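Local coordinates for protein thiosulfate sulfurtransferase (Pseudomonas aeruginosa, PDB 1YT8) that probably transfers sulfur from thiosulfate to cyanide, as a thiosulfate sulfurtransferase built from four rhodanese-like repeats, at residues A[21-25]-A[319-323]; A[106-110]-A[517-521]; A[117-122]-A[510-515]; A[172-177]-A[333-338]; A[310-314]-A[341-347]. All blocks are in the same frame, centred on the assembly; numbering follows the deposited sequence.

Contact 1 (A[21-25]-A[319-323])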
# COMPACT_ATOMS: atom_id res chain seq x y z
N ARG A 21 20.81 -9.27 -5.99
CA ARG A 21 19.40 -9.64 -5.91
C ARG A 21 19.12 -10.71 -4.87
O ARG A 21 18.30 -11.61 -5.07
CB ARG A 21 18.90 -10.06 -7.30
CG ARG A 21 19.04 -8.91 -8.28
CD ARG A 21 18.70 -9.28 -9.69
NE ARG A 21 19.10 -8.19 -10.59
CZ ARG A 21 18.96 -8.22 -11.91
NH1 ARG A 21 18.44 -9.29 -12.50
NH2 ARG A 21 19.35 -7.18 -12.64
N ARG A 22 19.81 -10.61 -3.73
CA ARG A 22 19.61 -11.53 -2.62
C ARG A 22 18.47 -10.95 -1.78
O ARG A 22 18.38 -9.73 -1.62
CB ARG A 22 20.88 -11.64 -1.76
CG ARG A 22 22.08 -12.25 -2.45
CD ARG A 22 23.19 -12.58 -1.44
NE ARG A 22 23.80 -11.38 -0.86
CZ ARG A 22 24.84 -10.73 -1.38
NH1 ARG A 22 25.39 -11.16 -2.51
NH2 ARG A 22 25.33 -9.66 -0.77
N GLU A 23 17.61 -11.81 -1.24
CA GLU A 23 16.49 -11.33 -0.44
C GLU A 23 16.93 -10.50 0.75
O GLU A 23 17.90 -10.83 1.44
CB GLU A 23 15.65 -12.50 0.06
CG GLU A 23 14.97 -13.29 -1.05
CD GLU A 23 13.91 -14.22 -0.52
OE1 GLU A 23 13.73 -14.29 0.72
OE2 GLU A 23 13.24 -14.89 -1.34
N LEU A 24 16.21 -9.41 0.98
CA LEU A 24 16.49 -8.52 2.10
C LEU A 24 15.26 -7.68 2.41
O LEU A 24 14.41 -7.45 1.54
CB LEU A 24 17.67 -7.60 1.79
CG LEU A 24 17.51 -6.55 0.68
CD1 LEU A 24 16.83 -5.30 1.23
CD2 LEU A 24 18.88 -6.18 0.14
N ALA A 25 15.15 -7.24 3.65
CA ALA A 25 14.06 -6.39 4.07
C ALA A 25 14.69 -5.20 4.78
O ALA A 25 15.26 -5.35 5.86
CB ALA A 25 13.12 -7.15 5.02
N SER A 319 7.53 -6.58 0.66
CA SER A 319 8.53 -5.74 1.30
C SER A 319 9.94 -6.33 1.25
O SER A 319 10.92 -5.63 1.49
CB SER A 319 8.11 -5.47 2.74
OG SER A 319 6.83 -4.86 2.76
N VAL A 320 10.03 -7.62 0.95
CA VAL A 320 11.32 -8.28 0.85
C VAL A 320 11.77 -8.17 -0.61
O VAL A 320 11.28 -8.89 -1.47
CB VAL A 320 11.23 -9.78 1.23
CG1 VAL A 320 12.57 -10.46 0.99
CG2 VAL A 320 10.82 -9.91 2.69
N ARG A 321 12.70 -7.26 -0.87
CA ARG A 321 13.22 -7.07 -2.22
C ARG A 321 14.01 -8.32 -2.56
O ARG A 321 14.86 -8.75 -1.78
CB ARG A 321 14.11 -5.83 -2.27
CG ARG A 321 14.59 -5.45 -3.67
CD ARG A 321 13.42 -5.20 -4.63
NE ARG A 321 13.89 -4.64 -5.89
CZ ARG A 321 13.18 -4.60 -7.02
NH1 ARG A 321 11.95 -5.09 -7.05
NH2 ARG A 321 13.71 -4.05 -8.11
N GLY A 322 13.73 -8.92 -3.72
CA GLY A 322 14.42 -10.13 -4.10
C GLY A 322 13.53 -11.35 -3.91
O GLY A 322 13.88 -12.46 -4.33
N ALA A 323 12.38 -11.15 -3.27
CA ALA A 323 11.42 -12.22 -3.03
C ALA A 323 10.77 -12.69 -4.32
O ALA A 323 11.00 -12.14 -5.39
CB ALA A 323 10.34 -11.76 -2.05
O HOH W 1 16.43 -13.29 -5.29
O HOH W 2 17.35 -7.67 -3.27

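Contact 2 (A[106-110]-A[517-521])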
# COMPACT_ATOMS: atom_id res chain seq x y z
N GLY A 106 24.51 7.22 -0.51
CA GLY A 106 23.28 6.59 -0.95
C GLY A 106 22.23 7.60 -1.38
O GLY A 106 22.12 8.68 -0.80
N GLU A 107 21.46 7.25 -2.41
CA GLU A 107 20.42 8.13 -2.92
C GLU A 107 19.21 8.07 -1.98
O GLU A 107 18.89 7.02 -1.45
CB GLU A 107 20.01 7.68 -4.33
CG GLU A 107 19.04 8.60 -5.07
CD GLU A 107 19.65 9.95 -5.45
OE1 GLU A 107 20.89 10.08 -5.46
OE2 GLU A 107 18.88 10.88 -5.77
N LEU A 108 18.56 9.22 -1.77
CA LEU A 108 17.39 9.27 -0.90
C LEU A 108 16.17 9.79 -1.66
O LEU A 108 16.30 10.65 -2.54
CB LEU A 108 17.67 10.14 0.33
CG LEU A 108 18.62 9.49 1.35
CD1 LEU A 108 18.90 10.46 2.49
CD2 LEU A 108 17.98 8.21 1.88
N PHE A 109 15.00 9.28 -1.31
CA PHE A 109 13.76 9.66 -1.98
C PHE A 109 12.69 10.11 -1.00
O PHE A 109 12.66 9.67 0.15
CB PHE A 109 13.21 8.47 -2.76
CG PHE A 109 14.10 7.99 -3.87
CD1 PHE A 109 13.83 8.34 -5.19
CD2 PHE A 109 15.19 7.16 -3.61
CE1 PHE A 109 14.62 7.87 -6.24
CE2 PHE A 109 15.99 6.69 -4.64
CZ PHE A 109 15.71 7.04 -5.96
N ARG A 110 11.79 10.97 -1.45
CA ARG A 110 10.69 11.39 -0.59
C ARG A 110 9.43 10.73 -1.14
O ARG A 110 9.49 10.02 -2.15
CB ARG A 110 10.52 12.91 -0.57
CG ARG A 110 10.31 13.54 -1.93
CD ARG A 110 9.81 14.98 -1.80
NE ARG A 110 8.44 15.03 -1.29
CZ ARG A 110 8.10 15.27 -0.03
NH1 ARG A 110 9.04 15.49 0.89
NH2 ARG A 110 6.82 15.28 0.32
N GLN A 517 16.94 10.30 -10.63
CA GLN A 517 17.30 9.72 -9.33
C GLN A 517 17.58 8.22 -9.45
O GLN A 517 18.49 7.70 -8.80
CB GLN A 517 16.20 9.94 -8.29
CG GLN A 517 16.02 11.37 -7.83
CD GLN A 517 15.33 11.43 -6.49
OE1 GLN A 517 15.95 11.22 -5.44
NE2 GLN A 517 14.03 11.70 -6.51
N LEU A 518 16.78 7.52 -10.25
CA LEU A 518 16.98 6.09 -10.46
C LEU A 518 18.38 5.84 -11.01
O LEU A 518 19.05 4.88 -10.63
CB LEU A 518 15.94 5.53 -11.45
CG LEU A 518 14.49 5.38 -10.98
CD1 LEU A 518 13.64 4.83 -12.12
CD2 LEU A 518 14.43 4.43 -9.78
N GLY A 519 18.82 6.73 -11.90
CA GLY A 519 20.15 6.59 -12.47
C GLY A 519 21.22 6.73 -11.41
O GLY A 519 22.21 6.01 -11.42
N ARG A 520 21.01 7.65 -10.47
CA ARG A 520 21.98 7.85 -9.40
C ARG A 520 21.99 6.68 -8.43
O ARG A 520 23.04 6.31 -7.91
CB ARG A 520 21.70 9.16 -8.66
CG ARG A 520 21.98 10.41 -9.49
CD ARG A 520 22.43 11.57 -8.61
NE ARG A 520 21.39 12.05 -7.72
CZ ARG A 520 20.40 12.87 -8.08
NH1 ARG A 520 20.33 13.30 -9.33
NH2 ARG A 520 19.49 13.25 -7.20
N ASP A 521 20.82 6.08 -8.17
CA ASP A 521 20.74 4.95 -7.26
C ASP A 521 21.41 3.72 -7.88
O ASP A 521 22.27 3.10 -7.25
CB ASP A 521 19.29 4.61 -6.94
CG ASP A 521 19.17 3.39 -6.05
OD1 ASP A 521 19.39 3.52 -4.82
OD2 ASP A 521 18.87 2.30 -6.57
O HOH W 3 18.14 4.46 -2.48
O HOH W 4 21.85 4.67 -3.54

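Contact 3 (A[117-122]-A[510-515])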
# COMPACT_ATOMS: atom_id res chain seq x y z
N LYS A 117 6.31 4.36 -8.55
CA LYS A 117 6.13 5.63 -9.23
C LYS A 117 7.31 5.99 -10.13
O LYS A 117 7.12 6.52 -11.23
CB LYS A 117 5.89 6.74 -8.21
CG LYS A 117 4.66 6.50 -7.35
CD LYS A 117 4.51 7.57 -6.29
CE LYS A 117 3.25 7.34 -5.48
NZ LYS A 117 3.11 8.36 -4.40
N ALA A 118 8.52 5.69 -9.67
CA ALA A 118 9.71 5.97 -10.45
C ALA A 118 9.67 5.08 -11.69
O ALA A 118 10.05 5.50 -12.79
CB ALA A 118 10.96 5.68 -9.63
N PHE A 119 9.21 3.84 -11.51
CA PHE A 119 9.11 2.92 -12.64
C PHE A 119 8.13 3.47 -13.67
O PHE A 119 8.36 3.37 -14.88
CB PHE A 119 8.63 1.54 -12.19
CG PHE A 119 8.38 0.59 -13.34
CD1 PHE A 119 9.44 0.10 -14.09
CD2 PHE A 119 7.08 0.24 -13.70
CE1 PHE A 119 9.22 -0.74 -15.20
CE2 PHE A 119 6.84 -0.59 -14.80
CZ PHE A 119 7.92 -1.08 -15.55
N GLY A 120 7.03 4.05 -13.20
CA GLY A 120 6.05 4.61 -14.11
C GLY A 120 6.66 5.68 -15.00
O GLY A 120 6.37 5.74 -16.20
N GLU A 121 7.51 6.52 -14.42
CA GLU A 121 8.15 7.57 -15.19
C GLU A 121 9.12 6.96 -16.20
O GLU A 121 9.28 7.49 -17.30
CB GLU A 121 8.89 8.54 -14.26
CG GLU A 121 7.98 9.35 -13.33
CD GLU A 121 6.91 10.14 -14.08
OE1 GLU A 121 7.22 10.69 -15.16
OE2 GLU A 121 5.77 10.22 -13.58
N LEU A 122 9.77 5.86 -15.82
CA LEU A 122 10.71 5.18 -16.71
C LEU A 122 9.98 4.63 -17.93
O LEU A 122 10.50 4.67 -19.05
CB LEU A 122 11.40 4.03 -15.97
CG LEU A 122 12.48 3.26 -16.75
CD1 LEU A 122 13.64 4.21 -17.08
CD2 LEU A 122 12.99 2.09 -15.92
N TRP A 510 8.16 16.61 -8.52
CA TRP A 510 8.92 15.55 -7.89
C TRP A 510 9.00 14.34 -8.82
O TRP A 510 10.08 13.78 -9.02
CB TRP A 510 8.28 15.15 -6.56
CG TRP A 510 8.82 13.86 -6.01
CD1 TRP A 510 10.06 13.64 -5.49
CD2 TRP A 510 8.14 12.60 -5.98
NE1 TRP A 510 10.20 12.32 -5.13
CE2 TRP A 510 9.03 11.66 -5.42
CE3 TRP A 510 6.85 12.18 -6.36
CZ2 TRP A 510 8.68 10.31 -5.25
CZ3 TRP A 510 6.51 10.85 -6.19
CH2 TRP A 510 7.42 9.93 -5.63
N GLU A 511 7.88 13.95 -9.41
CA GLU A 511 7.88 12.80 -10.31
C GLU A 511 8.74 13.07 -11.54
O GLU A 511 9.36 12.15 -12.08
CB GLU A 511 6.44 12.42 -10.71
CG GLU A 511 5.60 11.95 -9.52
CD GLU A 511 4.26 11.35 -9.91
OE1 GLU A 511 3.53 11.97 -10.72
OE2 GLU A 511 3.92 10.27 -9.39
N PHE A 512 8.79 14.33 -11.97
CA PHE A 512 9.58 14.73 -13.13
C PHE A 512 11.07 14.43 -12.94
O PHE A 512 11.81 14.26 -13.91
CB PHE A 512 9.40 16.23 -13.38
CG PHE A 512 10.10 16.74 -14.62
CD1 PHE A 512 9.56 16.53 -15.89
CD2 PHE A 512 11.31 17.43 -14.52
CE1 PHE A 512 10.21 17.00 -17.04
CE2 PHE A 512 11.96 17.90 -15.66
CZ PHE A 512 11.41 17.69 -16.92
N GLY A 513 11.51 14.37 -11.69
CA GLY A 513 12.92 14.11 -11.43
C GLY A 513 13.28 12.69 -11.02
O GLY A 513 14.45 12.41 -10.74
N LEU A 514 12.30 11.79 -11.01
CA LEU A 514 12.54 10.41 -10.60
C LEU A 514 13.47 9.56 -11.46
O LEU A 514 14.29 8.81 -10.93
CB LEU A 514 11.21 9.67 -10.42
CG LEU A 514 10.42 10.06 -9.18
CD1 LEU A 514 9.10 9.32 -9.16
CD2 LEU A 514 11.23 9.73 -7.93
N VAL A 515 13.36 9.66 -12.78
CA VAL A 515 14.22 8.86 -13.64
C VAL A 515 15.69 9.22 -13.40
O VAL A 515 16.56 8.34 -13.37
CB VAL A 515 13.85 9.04 -15.12
CG1 VAL A 515 14.91 8.39 -16.02
CG2 VAL A 515 12.49 8.40 -15.37

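Contact 4 (A[172-177]-A[333-338])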
# COMPACT_ATOMS: atom_id res chain seq x y z
N ALA A 172 -5.54 -3.22 -13.14
CA ALA A 172 -5.47 -4.57 -13.70
C ALA A 172 -6.69 -4.96 -14.53
O ALA A 172 -6.62 -5.88 -15.34
CB ALA A 172 -5.24 -5.59 -12.60
N GLU A 173 -7.80 -4.26 -14.34
CA GLU A 173 -9.04 -4.54 -15.06
C GLU A 173 -9.07 -3.96 -16.48
O GLU A 173 -9.87 -4.38 -17.31
CB GLU A 173 -10.25 -3.99 -14.29
CG GLU A 173 -10.40 -4.47 -12.84
CD GLU A 173 -10.73 -5.95 -12.72
OE1 GLU A 173 -11.36 -6.50 -13.66
OE2 GLU A 173 -10.39 -6.56 -11.69
N LEU A 174 -8.19 -2.99 -16.76
CA LEU A 174 -8.18 -2.33 -18.06
C LEU A 174 -8.18 -3.24 -19.30
O LEU A 174 -9.07 -3.14 -20.14
CB LEU A 174 -7.01 -1.35 -18.13
CG LEU A 174 -7.19 -0.11 -17.23
CD1 LEU A 174 -5.88 0.65 -17.13
CD2 LEU A 174 -8.29 0.79 -17.81
N VAL A 175 -7.18 -4.11 -19.42
CA VAL A 175 -7.12 -4.99 -20.58
C VAL A 175 -8.30 -5.96 -20.63
O VAL A 175 -8.77 -6.33 -21.71
CB VAL A 175 -5.79 -5.78 -20.58
CG1 VAL A 175 -5.75 -6.76 -21.75
CG2 VAL A 175 -4.62 -4.80 -20.69
N LEU A 176 -8.80 -6.34 -19.46
CA LEU A 176 -9.92 -7.27 -19.38
C LEU A 176 -11.29 -6.67 -19.73
O LEU A 176 -12.11 -7.33 -20.35
CB LEU A 176 -10.01 -7.87 -17.97
CG LEU A 176 -11.14 -8.86 -17.67
CD1 LEU A 176 -10.94 -10.15 -18.46
CD2 LEU A 176 -11.18 -9.17 -16.18
N ARG A 177 -11.52 -5.42 -19.34
CA ARG A 177 -12.82 -4.78 -19.57
C ARG A 177 -12.96 -3.82 -20.74
O ARG A 177 -14.08 -3.51 -21.15
CB ARG A 177 -13.23 -4.01 -18.31
CG ARG A 177 -12.92 -4.72 -17.00
CD ARG A 177 -13.93 -5.80 -16.67
NE ARG A 177 -13.54 -6.51 -15.46
CZ ARG A 177 -14.26 -7.48 -14.90
NH1 ARG A 177 -15.41 -7.85 -15.43
NH2 ARG A 177 -13.81 -8.09 -13.80
N VAL A 333 -6.20 -12.76 -17.67
CA VAL A 333 -5.75 -11.44 -18.10
C VAL A 333 -5.09 -10.64 -16.98
O VAL A 333 -3.95 -10.20 -17.11
CB VAL A 333 -6.92 -10.59 -18.65
CG1 VAL A 333 -6.43 -9.17 -18.98
CG2 VAL A 333 -7.52 -11.23 -19.89
N ARG A 334 -5.81 -10.45 -15.89
CA ARG A 334 -5.33 -9.65 -14.76
C ARG A 334 -3.99 -10.05 -14.16
O ARG A 334 -3.12 -9.20 -13.98
CB ARG A 334 -6.41 -9.60 -13.68
CG ARG A 334 -7.65 -8.86 -14.16
CD ARG A 334 -8.74 -8.82 -13.11
NE ARG A 334 -9.39 -10.11 -12.94
CZ ARG A 334 -10.51 -10.30 -12.25
NH1 ARG A 334 -11.11 -9.27 -11.67
NH2 ARG A 334 -11.04 -11.52 -12.16
N ALA A 335 -3.83 -11.33 -13.86
CA ALA A 335 -2.57 -11.81 -13.30
C ALA A 335 -1.44 -11.66 -14.32
O ALA A 335 -0.35 -11.21 -13.98
CB ALA A 335 -2.71 -13.27 -12.86
N ASN A 336 -1.70 -12.02 -15.58
CA ASN A 336 -0.68 -11.90 -16.61
C ASN A 336 -0.20 -10.46 -16.79
O ASN A 336 1.00 -10.21 -16.87
CB ASN A 336 -1.18 -12.41 -17.97
CG ASN A 336 -1.14 -13.93 -18.08
OD1 ASN A 336 -0.17 -14.57 -17.66
ND2 ASN A 336 -2.18 -14.51 -18.67
N MSE A 337 -1.14 -9.51 -16.86
CA MSE A 337 -0.77 -8.11 -17.03
C MSE A 337 -0.02 -7.57 -15.82
O MSE A 337 1.02 -6.92 -15.96
CB MSE A 337 -2.01 -7.25 -17.30
CG MSE A 337 -2.64 -7.41 -18.68
SE MSE A 337 -1.42 -7.34 -20.20
CE MSE A 337 -0.70 -5.54 -19.96
N SER A 338 -0.53 -7.84 -14.62
CA SER A 338 0.12 -7.36 -13.40
C SER A 338 1.52 -7.94 -13.27
O SER A 338 2.46 -7.25 -12.88
CB SER A 338 -0.72 -7.72 -12.17
OG SER A 338 -1.98 -7.06 -12.20

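Contact 5 (A[310-314]-A[341-347])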
# COMPACT_ATOMS: atom_id res chain seq x y z
N LEU A 310 -1.42 -3.48 -6.61
CA LEU A 310 -0.24 -4.29 -6.30
C LEU A 310 0.93 -3.67 -7.06
O LEU A 310 2.05 -3.59 -6.55
CB LEU A 310 -0.44 -5.74 -6.76
CG LEU A 310 0.77 -6.68 -6.63
CD1 LEU A 310 1.23 -6.75 -5.18
CD2 LEU A 310 0.39 -8.07 -7.13
N VAL A 311 0.65 -3.21 -8.27
CA VAL A 311 1.66 -2.59 -9.11
C VAL A 311 2.01 -1.19 -8.60
O VAL A 311 3.15 -0.75 -8.70
CB VAL A 311 1.18 -2.52 -10.58
CG1 VAL A 311 2.17 -1.72 -11.44
CG2 VAL A 311 1.04 -3.94 -11.14
N GLN A 312 1.02 -0.50 -8.02
CA GLN A 312 1.21 0.86 -7.50
C GLN A 312 1.82 0.94 -6.09
O GLN A 312 2.62 1.84 -5.82
CB GLN A 312 -0.14 1.59 -7.50
CG GLN A 312 -0.14 3.00 -6.90
CD GLN A 312 0.59 4.02 -7.76
OE1 GLN A 312 0.93 3.76 -8.92
NE2 GLN A 312 0.81 5.20 -7.20
N GLU A 313 1.47 0.00 -5.21
CA GLU A 313 1.98 0.01 -3.84
C GLU A 313 2.68 -1.30 -3.51
O GLU A 313 2.50 -1.87 -2.44
CB GLU A 313 0.82 0.22 -2.85
CG GLU A 313 -0.13 1.37 -3.20
CD GLU A 313 -1.24 1.56 -2.17
OE1 GLU A 313 -1.73 0.54 -1.64
OE2 GLU A 313 -1.62 2.72 -1.91
N THR A 314 3.50 -1.77 -4.44
CA THR A 314 4.21 -3.04 -4.30
C THR A 314 4.92 -3.26 -2.96
O THR A 314 4.88 -4.36 -2.40
CB THR A 314 5.24 -3.20 -5.45
OG1 THR A 314 4.64 -2.79 -6.69
CG2 THR A 314 5.67 -4.65 -5.58
N TRP A 341 4.21 -6.26 -15.38
CA TRP A 341 4.72 -5.02 -14.80
C TRP A 341 5.68 -5.31 -13.65
O TRP A 341 6.73 -4.66 -13.53
CB TRP A 341 3.55 -4.15 -14.33
CG TRP A 341 2.79 -3.54 -15.48
CD1 TRP A 341 1.45 -3.64 -15.73
CD2 TRP A 341 3.34 -2.78 -16.55
NE1 TRP A 341 1.14 -2.99 -16.90
CE2 TRP A 341 2.28 -2.44 -17.42
CE3 TRP A 341 4.64 -2.33 -16.87
CZ2 TRP A 341 2.48 -1.69 -18.59
CZ3 TRP A 341 4.83 -1.59 -18.03
CH2 TRP A 341 3.76 -1.27 -18.87
N LEU A 342 5.34 -6.27 -12.80
CA LEU A 342 6.20 -6.63 -11.67
C LEU A 342 7.54 -7.17 -12.19
O LEU A 342 8.60 -6.94 -11.59
CB LEU A 342 5.49 -7.67 -10.79
CG LEU A 342 4.28 -7.11 -10.03
CD1 LEU A 342 3.39 -8.25 -9.53
CD2 LEU A 342 4.76 -6.25 -8.88
N ALA A 343 7.50 -7.89 -13.31
CA ALA A 343 8.71 -8.44 -13.91
C ALA A 343 9.61 -7.30 -14.38
O ALA A 343 10.83 -7.33 -14.21
CB ALA A 343 8.34 -9.35 -15.08
N GLN A 344 8.99 -6.28 -14.98
CA GLN A 344 9.73 -5.13 -15.48
C GLN A 344 10.30 -4.30 -14.34
O GLN A 344 11.25 -3.55 -14.51
CB GLN A 344 8.82 -4.30 -16.39
CG GLN A 344 8.55 -5.01 -17.72
CD GLN A 344 7.50 -4.34 -18.59
OE1 GLN A 344 7.75 -3.33 -19.23
NE2 GLN A 344 6.31 -4.92 -18.60
N MSE A 345 9.72 -4.46 -13.15
CA MSE A 345 10.21 -3.76 -11.98
C MSE A 345 11.23 -4.64 -11.26
O MSE A 345 11.56 -4.42 -10.10
CB MSE A 345 9.06 -3.39 -11.04
CG MSE A 345 8.26 -2.19 -11.54
SE MSE A 345 7.02 -1.49 -10.20
CE MSE A 345 5.68 -2.85 -10.32
N GLY A 346 11.73 -5.65 -11.99
CA GLY A 346 12.75 -6.54 -11.47
C GLY A 346 12.35 -7.70 -10.57
O GLY A 346 13.23 -8.37 -10.02
N TRP A 347 11.06 -7.95 -10.42
CA TRP A 347 10.62 -9.04 -9.55
C TRP A 347 10.60 -10.40 -10.24
O TRP A 347 10.34 -10.49 -11.45
CB TRP A 347 9.21 -8.78 -9.01
CG TRP A 347 9.10 -7.63 -8.07
CD1 TRP A 347 8.77 -6.34 -8.38
CD2 TRP A 347 9.36 -7.65 -6.67
NE1 TRP A 347 8.80 -5.56 -7.25
CE2 TRP A 347 9.16 -6.34 -6.18
CE3 TRP A 347 9.74 -8.66 -5.76
CZ2 TRP A 347 9.34 -6.00 -4.84
CZ3 TRP A 347 9.91 -8.32 -4.42
CH2 TRP A 347 9.71 -7.00 -3.97

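Contact 1 (A[21-25]-A[319-323])
Glu23, Leu24 and Val320 bury the most surface where two loops run antiparallel for a single bridge. Leu24 takes part through its backbone. Its N donates to Arg321 O at 3.1 Å, while the return bond from Arg321 N to Leu24 O is weak, with an N-H...O angle of 124°. Two CA-H...O contacts flank this pair, Glu23 CA to Arg321 O and Val320 CA to Leu24 O, both 3.3 Å. Val320 lays CG1 against Glu23 CB at 3.8 Å and against the Leu24 backbone, 3.6 Å from Leu24 O. With CG on the side of the backbone N (chi1 -64°) and an extended chain beyond it, Glu23 passes its CG 3.6 Å from Gly322 O and carries the carboxylate past Ala323. There Arg61 pairs with OE1, while Arg281 and Thr282 N hold OE2. Gly322 sits in a type II turn, and one water joins its O (2.8 Å) to Arg21 O. The pairing joins the loops that lead into strands 25-28 and 324-328, in the first and third rhodanese-like domains: the main chains supply the bonds between the loops, and the buried Glu23 charge, met by two arginines and an amide, is probably stabilised as a carboxylate.

Contact 2 (A[106-110]-A[517-521])
Charge pairing joins Glu107 to Arg520 on the outer side of the contact. Arg520 NE donates to Glu107 OE1 at 3.0 Å, on the syn side but 31° out of the carboxylate plane, and NH2 reaches OE2 at 2.8 Å in a weak second bond. Each oxygen thus has its own nitrogen, yet the carboxylate and guanidinium planes stand 64° apart, which makes this a twisted grip. Glu107 bends at chi2 to bring its carboxylate up to the arginine, whose NH1 also pairs with Glu516. Water links form a second group. One water bridges Glu107 O and Asp521 OD1; another accepts from Glu107 N and donates to the same OD1, so the loop backbone is held to the helix by two waters, while Thr523 holds OD2. Packing on the ring comes last: the Gln517 side chain lies over one face of Phe109, offset toward the rim, CB 3.3 Å from CE1, with ring and amide planes 24° apart. Asp521 CB lies at the ring edge, 4.4 Å from CZ. Helix 514-521, near the C terminus, thereby packs across the extended connection between helices 97-103 and 114-127, beside the α/β fold of the first rhodanese-like domain.

Contact 3 (A[117-122]-A[510-515])
Lys117 opens a helix-on-helix contact in which helix 114-127 lies against the kink between helices 501-512 and 514-521. Its extended chain crosses the Trp510 indole at about a right angle, setting CD at the ring edge, in plane and 3.8 Å from CH2. The ammonium group goes on to Tyr507 and Asp111. Next in sequence, Ala118 meets Leu514: the CB atoms are 4.1 Å apart, and Leu514 CD1 comes within 3.6 Å of Ala118 CA, the small residue letting the leucine branch reach the helix backbone. The other branch, CD2, lies over one face of Trp510, toward its rim. Glu121 then folds back at chi2 (-55°), placing CG 3.4 Å from Glu511 O. Its OE2 stands 4.0 Å from Glu511 OE1, a pairing of like charges that Arg196 probably eases by its salt bridge to Glu121 OE2. Arg196 belongs to the sulfite pocket, and the Glu511 side chain is itself about 5 Å from the bound sulfite, so the Glu121-Glu511 part of the interface borders that pocket. At the far end Val515 packs along the last peptide of the segment, its CG2 3.8 Å from Glu121 CB and 3.7 Å from Leu122 N.

Contact 4 (A[172-177]-A[333-338])
Val333 and Leu176 lie at the heart of the close-packed apolar part of a contact that has no solvent side, every touching residue being buried. Val333 CG1 meets Val175 CG1 at 3.7 Å, while CG2 lies 3.9 Å from Leu176 CD1, so the valine sits astride two neighbouring residues of the helix; Met337 CG completes the cluster on Val175 CG2. Beside it stands the polar part. Arg334, bent at chi3 (-73°), sends NH1 to the syn lone pair of Glu173 OE2 at 2.8 Å, nearly straight (166°) and in the guanidinium plane. The other oxygen, OE1, is gripped side-on by Arg177, whose NE and NH2 both approach from one face of the carboxylate. Leu176 CD2 lies over a face of the Arg334 guanidinium, 3.8 Å from NE. The margins are thinner: Ser338 OG touches Ala172 CB at 3.6 Å, and Arg177 NH2 merely approaches Arg334 NH1, also at 3.6 Å. Both arginines are bound by the Glu173 carboxylate, which probably offsets their repulsion, and Asp331, Asp330 and Glu293 also pair with Arg334. This salt-bridge network joins the second and third rhodanese-like domains at the start of helix 334-344, which follows a loop topologically equivalent to the sulfite-binding Cys193-Arg198 loop.

Contact 5 (A[310-314]-A[341-347])
Thr314 and Met345 are brought together by their torsions: a chi1 of -43° points Thr314 OG1 back along its own segment and turns CG2 toward 341-347, and the bend at chi3 (-76°) in selenomethionine 345 swings CE across to Thr314 and Val311. The CE methyl ends 3.8 Å from Thr314 OG1 and 3.7 Å from Val311 O, touching both residues at once. Thr314 OG1 gives its proton to Leu310 O at 2.7 Å, in the carbonyl plane, which fixes the rotation of the side chain; Ser116 also bonds to OG1. With the hydroxyl held inward, CG2 faces 341-347 and touches two residues there, Leu342 CD2 at 3.8 Å and Trp347 NE1 at 3.7 Å. Leu342 uses its other branch on Leu310, CD1 to CD2 at 3.8 Å, the two chains meeting at about a right angle. Val311 CG1 fills the place between Trp341 CB (4.0 Å) and Met345 CE. Beyond that CB the Trp341 indole leads away to Ser205 of helix 197-208, and the Trp347 ring is met by Arg321 in a cation-pi contact. The C-terminal end of helix 334-344 closes in a Schellman motif with Gly346 as C-prime residue, and from there the chain turns into strand 348-352. Leu310, Leu342 and Trp347 also rest on strand 324-328, so two helices pack together on the parallel sheet, in the α/β layering of a rhodanese-like domain; Gln312, on the same short helix, reaches into the sulfite pocket.

In the fold
From the N terminus, contact 1 opens first and closes at 319-323, tying the loop before strand 25-28 to the third repeat. Contacts 2 and 3 start at 106-110 and 117-122 and wait almost until the C terminus, contact 3 lying within contact 2; together they fasten the last helices to the loop 106-110 and helix 114-127. Contact 4 leaves the second repeat at 172-177 and ends on helix 334-344, crossing contact 5, a short closure inside the third repeat. Contacts 4 and 5 both fall within contacts 2 and 3, whereas contact 1 crosses all four. Contact 5 touches contacts 1, 3 and 4, making the third repeat the meeting place.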